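Local structure of aldehyde dehydrogenase (Anabaena variabilis, 4H7N) at residues 85-90 with 137-142; 115-120 with 462-467. The protein probably oxidises aldehydes to carboxylic acids with NAD+ as the acceptor. All coordinates share one frame; numbering follows the deposited sequence.

In the fold
Contact 1 lies near the centre of the chain and contact 2 on a projecting arm, their centres about 10 Å and 47 Å from the chain centre and their nearest atoms about 34 Å apart; both are partly buried, contact 2 the more exposed. Strand 118-134 begins at contact 2 and leads into helix 139-144 of contact 1, bridging centres about 52 Å apart. Contact 1 joins two helices within one subunit, through a mostly buried carboxylate that accepts from backbone amides. Contact 2 combines backbone pairing, a threonine hydroxyl and a lysine-held loop with packing beside the second subunit. The buried areas are nearly equal, 281 and 277 Å².

Contact 1: residues 85-90 with 137-142; sequences VLEIDS and NFPLTL
The backbones of 85-90 and 137-142 come nearest at Glu87 and Thr141, whose CA atoms are 6.0 Å apart, so the glutamate of helix 82-106 faces the N-terminal part of helix 139-144. From there the Glu87 chain, extended beyond CG, carries its carboxylate to the backbone amides. Glu87 OE2 takes a bond from Thr141 N at 3.1 Å, nearly straight at 164° and on the anti lone pair. Leu140 N is nearer to Glu87 OE2, at 2.9 Å, but its 127° angle makes that bond weak. The other oxygen, OE1, forms a salt bridge with Arg80; arginine and helix end together would probably favour the ionised carboxylate. The Asn-Phe-Pro sequence at 137-139 matches a signature of aldehyde dehydrogenases and probably lies near the active site, consistent with the Phe138 side chain lying about 10 Å from that of Glu232, the predicted active-site residue. Glu87 OE1 sits at the edge of the Phe138 ring, 4.0 Å from Phe138 CD1, with ring and carboxylate planes 89° apart. Thr141 turns its methyl CG2 to within 3.3 Å of Glu87 O and 3.8 Å of Ser90 OG. Next along helix 82-106, Ile88 CG1 meets Leu140 CD2 at 3.9 Å, the side chains crossing at about a right angle.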
loop_
_atom_site.group_PDB
_atom_site.type_symbol
_atom_site.label_atom_id
_atom_site.label_comp_id
_atom_site.label_asym_id
_atom_site.label_seq_id
_atom_site.Cartn_x
_atom_site.Cartn_y
_atom_site.Cartn_z
ATOM N N VAL A 85 -10.913 -28.470 -13.741
ATOM C CA VAL A 85 -12.314 -28.058 -13.899
ATOM C C VAL A 85 -12.663 -26.967 -12.861
ATOM O O VAL A 85 -13.255 -25.955 -13.177
ATOM C CB VAL A 85 -13.274 -29.234 -13.757
ATOM C CG1 VAL A 85 -14.709 -28.775 -13.962
ATOM C CG2 VAL A 85 -12.922 -30.333 -14.768
ATOM N N LEU A 86 -12.246 -27.155 -11.629
ATOM C CA LEU A 86 -12.532 -26.155 -10.593
ATOM C C LEU A 86 -11.830 -24.847 -10.843
ATOM O O LEU A 86 -12.417 -23.780 -10.629
ATOM C CB LEU A 86 -12.168 -26.689 -9.203
ATOM C CG LEU A 86 -12.743 -28.067 -8.818
ATOM C CD1 LEU A 86 -12.513 -28.286 -7.320
ATOM C CD2 LEU A 86 -14.228 -28.268 -9.162
ATOM N N GLU A 87 -10.583 -24.894 -11.310
ATOM C CA GLU A 87 -9.883 -23.636 -11.622
ATOM C C GLU A 87 -10.636 -22.884 -12.666
ATOM O O GLU A 87 -10.816 -21.655 -12.556
ATOM C CB GLU A 87 -8.485 -23.871 -12.179
ATOM C CG GLU A 87 -7.375 -23.757 -11.223
ATOM C CD GLU A 87 -6.008 -23.696 -11.885
ATOM O OE1 GLU A 87 -5.396 -24.770 -11.936
ATOM O OE2 GLU A 87 -5.522 -22.584 -12.284
ATOM N N ILE A 88 -11.064 -23.604 -13.706
ATOM C CA ILE A 88 -11.787 -22.946 -14.776
ATOM C C ILE A 88 -13.120 -22.334 -14.288
ATOM O O ILE A 88 -13.462 -21.222 -14.658
ATOM C CB ILE A 88 -11.994 -23.862 -15.980
ATOM C CG1 ILE A 88 -10.654 -24.152 -16.622
ATOM C CG2 ILE A 88 -12.882 -23.169 -16.988
ATOM C CD1 ILE A 88 -10.607 -25.309 -17.627
ATOM N N ASP A 89 -13.868 -23.081 -13.492
ATOM C CA ASP A 89 -15.153 -22.616 -12.956
ATOM C C ASP A 89 -14.948 -21.377 -12.072
ATOM O O ASP A 89 -15.682 -20.396 -12.162
ATOM C CB ASP A 89 -15.813 -23.731 -12.142
ATOM C CG ASP A 89 -16.392 -24.838 -13.029
ATOM O OD1 ASP A 89 -16.745 -24.559 -14.200
ATOM O OD2 ASP A 89 -16.493 -25.993 -12.536
ATOM N N SER A 90 -13.930 -21.446 -11.239
ATOM C CA SER A 90 -13.562 -20.368 -10.330
ATOM C C SER A 90 -13.117 -19.084 -11.076
ATOM O O SER A 90 -13.548 -17.954 -10.757
ATOM C CB SER A 90 -12.515 -20.882 -9.363
ATOM O OG SER A 90 -11.790 -19.797 -8.775
ATOM N N ASN A 137 1.378 -23.133 -9.776
ATOM C CA ASN A 137 0.573 -24.131 -9.067
ATOM C C ASN A 137 -0.955 -24.124 -9.324
ATOM O O ASN A 137 -1.591 -25.198 -9.389
ATOM C CB ASN A 137 0.874 -24.115 -7.594
ATOM C CG ASN A 137 0.517 -22.800 -6.971
ATOM O OD1 ASN A 137 1.011 -21.757 -7.392
ATOM N ND2 ASN A 137 -0.376 -22.823 -6.018
ATOM N N PHE A 138 -1.495 -22.937 -9.569
ATOM C CA PHE A 138 -2.837 -22.748 -10.088
ATOM C C PHE A 138 -2.662 -21.721 -11.190
ATOM O O PHE A 138 -2.887 -20.525 -11.016
ATOM C CB PHE A 138 -3.819 -22.235 -9.028
ATOM C CG PHE A 138 -4.099 -23.199 -7.892
ATOM C CD1 PHE A 138 -5.007 -24.221 -8.038
ATOM C CD2 PHE A 138 -3.545 -22.982 -6.617
ATOM C CE1 PHE A 138 -5.297 -25.072 -6.991
ATOM C CE2 PHE A 138 -3.852 -23.830 -5.562
ATOM C CZ PHE A 138 -4.725 -24.881 -5.763
ATOM N N PRO A 139 -2.180 -22.167 -12.311
ATOM C CA PRO A 139 -1.701 -21.219 -13.298
ATOM C C PRO A 139 -2.791 -20.272 -13.794
ATOM O O PRO A 139 -2.521 -19.083 -13.953
ATOM C CB PRO A 139 -1.202 -22.085 -14.443
ATOM C CG PRO A 139 -1.417 -23.462 -14.054
ATOM C CD PRO A 139 -2.109 -23.563 -12.742
ATOM N N LEU A 140 -4.003 -20.788 -14.014
ATOM C CA LEU A 140 -5.069 -19.965 -14.530
ATOM C C LEU A 140 -5.562 -19.021 -13.471
ATOM O O LEU A 140 -5.521 -17.786 -13.653
ATOM C CB LEU A 140 -6.219 -20.809 -15.089
ATOM C CG LEU A 140 -7.430 -20.010 -15.512
ATOM C CD1 LEU A 140 -7.104 -19.146 -16.718
ATOM C CD2 LEU A 140 -8.632 -20.918 -15.796
ATOM N N THR A 141 -5.966 -19.540 -12.327
ATOM C CA THR A 141 -6.627 -18.647 -11.366
ATOM C C THR A 141 -5.657 -17.606 -10.831
ATOM O O THR A 141 -6.054 -16.445 -10.640
ATOM C CB THR A 141 -7.317 -19.377 -10.217
ATOM O OG1 THR A 141 -6.437 -20.349 -9.723
ATOM C CG2 THR A 141 -8.586 -20.148 -10.698
ATOM N N LEU A 142 -4.415 -17.991 -10.579
ATOM C CA LEU A 142 -3.476 -17.018 -10.037
ATOM C C LEU A 142 -2.918 -16.019 -11.080
ATOM O O LEU A 142 -2.414 -14.986 -10.697
ATOM C CB LEU A 142 -2.377 -17.729 -9.216
ATOM C CG LEU A 142 -2.953 -18.464 -7.984
ATOM C CD1 LEU A 142 -1.931 -19.222 -7.156
ATOM C CD2 LEU A 142 -3.698 -17.535 -7.022
#

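Contact 2: residues 115-120 with 462-467; sequences IPFIAL and KTNSTS
Phe117 O receives two bonds from Thr463, both from the same face of its carbonyl plane. Thr463 N donates to Phe117 O at 2.9 Å with an N-H...O angle of 166°, while the hydroxyl Thr463 OG1 lies 3.2 Å from Phe117 O and well above the plane, not on a lone pair. A chi1 of 62° sets Thr463 OG1 between the backbone N and the carbonyl carbon, where it can add the second bond. Lys462 NZ ties down the loop that follows: it donates to Asn464 OD1 at 2.7 Å and to Thr466 O at 2.8 Å, and Asp468 adds a salt bridge. Held this way, the Asn464 amide lies obliquely against the base of the Phe117 side chain, with Asn464 CG 3.4 Å from Phe117 CB and the amide and ring planes 23° apart. Ile115 CG2 stands over the centre of one face of that ring. Farther out, Ile118 CD1 rests 3.9 Å from Lys462 CA. Such an arm serves oligomerisation in this family; here Met427 of the second subunit packs on Ile115 and Ile118, and Lys462 makes backbone bonds to that subunit. Ile118 and Lys462 form an antiparallel non-hydrogen-bonded pair, and Ala119 bonds with Ile461, joining strand 118-134 to strand 454-462.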
loop_
_atom_site.group_PDB
_atom_site.type_symbol
_atom_site.label_atom_id
_atom_site.label_comp_id
_atom_site.label_asym_id
_atom_site.label_seq_id
_atom_site.Cartn_x
_atom_site.Cartn_y
_atom_site.Cartn_z
ATOM N N ILE A 115 -16.768 23.433 5.444
ATOM C CA ILE A 115 -16.807 24.841 5.074
ATOM C C ILE A 115 -17.952 25.059 4.074
ATOM O O ILE A 115 -18.021 24.371 3.053
ATOM C CB ILE A 115 -15.429 25.275 4.534
ATOM C CG1 ILE A 115 -14.383 25.021 5.621
ATOM C CG2 ILE A 115 -15.442 26.733 4.102
ATOM C CD1 ILE A 115 -13.048 25.623 5.326
ATOM N N PRO A 116 -18.874 26.012 4.372
ATOM C CA PRO A 116 -20.078 26.014 3.549
ATOM C C PRO A 116 -19.849 26.443 2.110
ATOM O O PRO A 116 -20.666 26.106 1.284
ATOM C CB PRO A 116 -21.039 26.983 4.273
ATOM C CG PRO A 116 -20.231 27.690 5.283
ATOM C CD PRO A 116 -18.929 26.979 5.482
ATOM N N PHE A 117 -18.774 27.178 1.799
ATOM C CA PHE A 117 -18.511 27.604 0.410
ATOM C C PHE A 117 -17.461 26.741 -0.311
ATOM O O PHE A 117 -16.994 27.116 -1.392
ATOM C CB PHE A 117 -18.092 29.061 0.339
ATOM C CG PHE A 117 -16.966 29.428 1.262
ATOM C CD1 PHE A 117 -15.647 29.340 0.844
ATOM C CD2 PHE A 117 -17.221 29.899 2.547
ATOM C CE1 PHE A 117 -14.606 29.697 1.691
ATOM C CE2 PHE A 117 -16.191 30.255 3.399
ATOM C CZ PHE A 117 -14.876 30.151 2.971
ATOM N N ILE A 118 -17.093 25.615 0.291
ATOM C CA ILE A 118 -16.240 24.649 -0.343
ATOM C C ILE A 118 -16.968 23.310 -0.470
ATOM O O ILE A 118 -17.359 22.682 0.544
ATOM C CB ILE A 118 -14.920 24.366 0.441
ATOM C CG1 ILE A 118 -14.105 25.633 0.753
ATOM C CG2 ILE A 118 -14.045 23.379 -0.321
ATOM C CD1 ILE A 118 -13.629 26.420 -0.463
ATOM N N ALA A 119 -17.085 22.850 -1.714
ATOM C CA ALA A 119 -17.691 21.570 -2.048
ATOM C C ALA A 119 -16.589 20.563 -2.445
ATOM O O ALA A 119 -15.538 20.955 -2.909
ATOM C CB ALA A 119 -18.644 21.766 -3.201
ATOM N N LEU A 120 -16.871 19.276 -2.315
ATOM C CA LEU A 120 -15.908 18.226 -2.572
ATOM C C LEU A 120 -16.473 17.257 -3.602
ATOM O O LEU A 120 -17.611 16.772 -3.454
ATOM C CB LEU A 120 -15.616 17.490 -1.254
ATOM C CG LEU A 120 -14.775 16.210 -1.399
ATOM C CD1 LEU A 120 -13.332 16.513 -1.797
ATOM C CD2 LEU A 120 -14.805 15.406 -0.101
ATOM N N LYS A 462 -14.404 25.944 -4.713
ATOM C CA LYS A 462 -14.873 27.169 -4.127
ATOM C C LYS A 462 -16.132 27.621 -4.890
ATOM O O LYS A 462 -16.071 27.949 -6.055
ATOM C CB LYS A 462 -13.786 28.234 -4.167
ATOM C CG LYS A 462 -14.223 29.543 -3.512
ATOM C CD LYS A 462 -13.156 30.598 -3.683
ATOM C CE LYS A 462 -13.636 31.981 -3.258
ATOM N NZ LYS A 462 -14.054 31.982 -1.826
ATOM N N THR A 463 -17.278 27.573 -4.226
ATOM C CA THR A 463 -18.547 27.926 -4.854
ATOM C C THR A 463 -18.999 29.407 -4.652
ATOM O O THR A 463 -20.043 29.781 -5.172
ATOM C CB THR A 463 -19.689 27.049 -4.296
ATOM O OG1 THR A 463 -19.815 27.305 -2.892
ATOM C CG2 THR A 463 -19.394 25.554 -4.504
ATOM N N ASN A 464 -18.271 30.251 -3.920
ATOM C CA ASN A 464 -18.755 31.626 -3.708
ATOM C C ASN A 464 -17.787 32.617 -4.324
ATOM O O ASN A 464 -16.838 32.215 -4.965
ATOM C CB ASN A 464 -18.970 31.916 -2.216
ATOM C CG ASN A 464 -17.664 31.915 -1.441
ATOM O OD1 ASN A 464 -16.670 31.281 -1.864
ATOM N ND2 ASN A 464 -17.635 32.625 -0.321
ATOM N N SER A 465 -18.004 33.913 -4.097
ATOM C CA SER A 465 -17.242 34.943 -4.794
ATOM C C SER A 465 -16.499 35.940 -3.933
ATOM O O SER A 465 -15.866 36.836 -4.463
ATOM C CB SER A 465 -18.150 35.707 -5.759
ATOM O OG SER A 465 -18.193 34.962 -6.956
ATOM N N THR A 466 -16.563 35.795 -2.622
ATOM C CA THR A 466 -15.786 36.661 -1.768
ATOM C C THR A 466 -14.496 35.948 -1.357
ATOM O O THR A 466 -14.367 34.748 -1.518
ATOM C CB THR A 466 -16.585 37.073 -0.539
ATOM O OG1 THR A 466 -17.055 35.893 0.098
ATOM C CG2 THR A 466 -17.772 37.916 -0.937
ATOM N N SER A 467 -13.551 36.730 -0.854
ATOM C CA SER A 467 -12.275 36.254 -0.366
ATOM C C SER A 467 -12.419 35.124 0.639
ATOM O O SER A 467 -13.332 35.126 1.457
ATOM C CB SER A 467 -11.532 37.388 0.333
ATOM O OG SER A 467 -11.193 38.354 -0.612
#